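Local coordinates for protein endo-beta-mannanase (Rhizomucor miehei, PDB 4QP0) that probably hydrolyses internal beta-1,4-mannosidic linkages in mannans, galactomannans and glucomannans as a secreted family 5 glycoside hydrolase, at residues 271-274 against 275-279. Numbering follows the deposited sequence.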
loop_
_atom_site.group_PDB
_atom_site.type_symbol
_atom_site.label_atom_id
_atom_site.label_comp_id
_atom_site.label_asym_id
_atom_site.label_seq_id
_atom_site.Cartn_x
_atom_site.Cartn_y
_atom_site.Cartn_z
ATOM N N SER A 271 -17.735 2.226 10.648
ATOM C CA SER A 271 -16.287 2.323 10.546
ATOM C C SER A 271 -15.579 1.614 11.690
ATOM O O SER A 271 -14.605 0.897 11.464
ATOM C CB SER A 271 -15.846 3.789 10.470
ATOM O OG SER A 271 -16.179 4.359 9.213
ATOM N N VAL A 272 -16.061 1.824 12.915
ATOM C CA VAL A 272 -15.541 1.104 14.059
ATOM C C VAL A 272 -15.762 -0.388 13.850
ATOM O O VAL A 272 -14.855 -1.188 14.051
ATOM C CB VAL A 272 -16.217 1.537 15.368
ATOM C CG1 VAL A 272 -15.824 0.601 16.499
ATOM C CG2 VAL A 272 -15.851 2.972 15.714
ATOM N N GLN A 273 -16.970 -0.764 13.453
ATOM C CA GLN A 273 -17.261 -2.171 13.147
ATOM C C GLN A 273 -16.328 -2.734 12.067
ATOM O O GLN A 273 -15.958 -3.901 12.117
ATOM C CB GLN A 273 -18.730 -2.360 12.745
ATOM C CG GLN A 273 -19.135 -3.810 12.527
ATOM C CD GLN A 273 -19.422 -4.528 13.833
ATOM O OE1 GLN A 273 -20.460 -4.300 14.449
ATOM N NE2 GLN A 273 -18.519 -5.417 14.246
ATOM N N TRP A 274 -15.940 -1.892 11.115
ATOM C CA TRP A 274 -15.057 -2.284 10.011
ATOM C C TRP A 274 -13.674 -2.660 10.486
ATOM O O TRP A 274 -13.100 -3.662 10.021
ATOM C CB TRP A 274 -14.983 -1.131 9.017
ATOM C CG TRP A 274 -14.147 -1.344 7.775
ATOM C CD1 TRP A 274 -13.000 -0.653 7.403
ATOM C CD2 TRP A 274 -14.400 -2.278 6.669
ATOM N NE1 TRP A 274 -12.534 -1.090 6.188
ATOM C CE2 TRP A 274 -13.319 -2.064 5.696
ATOM C CE3 TRP A 274 -15.365 -3.233 6.400
ATOM C CZ2 TRP A 274 -13.233 -2.793 4.512
ATOM C CZ3 TRP A 274 -15.270 -3.962 5.197
ATOM C CH2 TRP A 274 -14.225 -3.745 4.284
ATOM N N ILE A 275 -13.131 -1.860 11.412
ATOM C CA ILE A 275 -11.824 -2.122 12.025
ATOM C C ILE A 275 -11.885 -3.411 12.847
ATOM O O ILE A 275 -11.109 -4.340 12.613
ATOM C CB ILE A 275 -11.348 -0.940 12.920
ATOM C CG1 ILE A 275 -11.156 0.331 12.088
ATOM C CG2 ILE A 275 -10.054 -1.285 13.656
ATOM C CD1 ILE A 275 -11.323 1.613 12.872
ATOM N N LYS A 276 -12.810 -3.455 13.809
ATOM C CA LYS A 276 -13.033 -4.638 14.647
ATOM C C LYS A 276 -13.095 -5.909 13.790
ATOM O O LYS A 276 -12.463 -6.915 14.121
ATOM C CB LYS A 276 -14.322 -4.488 15.464
ATOM C CG LYS A 276 -14.247 -3.481 16.601
ATOM C CD LYS A 276 -15.626 -3.071 17.094
ATOM C CE LYS A 276 -16.112 -3.897 18.273
ATOM N NZ LYS A 276 -16.893 -5.091 17.857
ATOM N N ASP A 277 -13.852 -5.851 12.693
ATOM C CA ASP A 277 -13.983 -6.994 11.769
ATOM C C ASP A 277 -12.651 -7.452 11.177
ATOM O O ASP A 277 -12.422 -8.647 11.033
ATOM C CB ASP A 277 -14.994 -6.705 10.654
ATOM C CG ASP A 277 -16.440 -6.706 11.153
ATOM O OD1 ASP A 277 -16.694 -7.202 12.281
ATOM O OD2 ASP A 277 -17.325 -6.198 10.420
ATOM N N HIS A 278 -11.776 -6.511 10.845
ATOM C CA HIS A 278 -10.439 -6.865 10.372
ATOM C C HIS A 278 -9.492 -7.283 11.472
ATOM O O HIS A 278 -8.653 -8.160 11.255
ATOM C CB HIS A 278 -9.852 -5.758 9.507
ATOM C CG HIS A 278 -10.617 -5.528 8.224
ATOM N ND1 HIS A 278 -10.265 -6.096 7.063
ATOM C CD2 HIS A 278 -11.757 -4.776 7.964
ATOM C CE1 HIS A 278 -11.134 -5.727 6.104
ATOM N NE2 HIS A 278 -12.046 -4.921 6.660
ATOM N N ALA A 279 -9.618 -6.683 12.658
ATOM C CA ALA A 279 -8.860 -7.124 13.834
ATOM C C ALA A 279 -9.229 -8.544 14.236
ATOM O O ALA A 279 -8.400 -9.276 14.766
ATOM C CB ALA A 279 -9.065 -6.174 15.009
HETATM O O HOH W 1 -18.992 -2.894 16.473
#
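One turn apart on helix 270-284, W274 and H278 form a T-shaped aromatic pair: the imidazole presents its edge to one face of the indole, with the ring planes at 71° and the imidazole centroid 4.3 Å from that of the six-membered indole ring. With W274 CG anti to the backbone N (chi1 -178°), the indole stands out from the side of the helix and its six-membered ring comes over the imidazole edge, while its NE1 hydrogen-bonds to the carbonyl of H256. F255 and F223 stack on H278, and F241 meets it edge-to-face.

Q273 and D277 make the polar counterpart. The Q273 chain bends at chi2 (80°), bringing NE2 to 3.2 Å from D277 OD1 in a hydrogen bond that reaches the oxygen from above the carboxylate plane. The other oxygen, OD2, bonds to the hydroxyl of Y233. The same two residues are joined in the backbone, D277 N donating to Q273 O at 2.9 Å. K276 CD lies 3.7 Å from V272 CG1.

Helix 270-284 links parallel strands 253-257 and 289-294 in a beta-alpha-beta unit of the TIM barrel. Its aromatic side is thus fastened to the first strand, whereas the D277 carboxylate is shared between an intrahelical amide and a tyrosine beyond the helix, which probably limits its rotation.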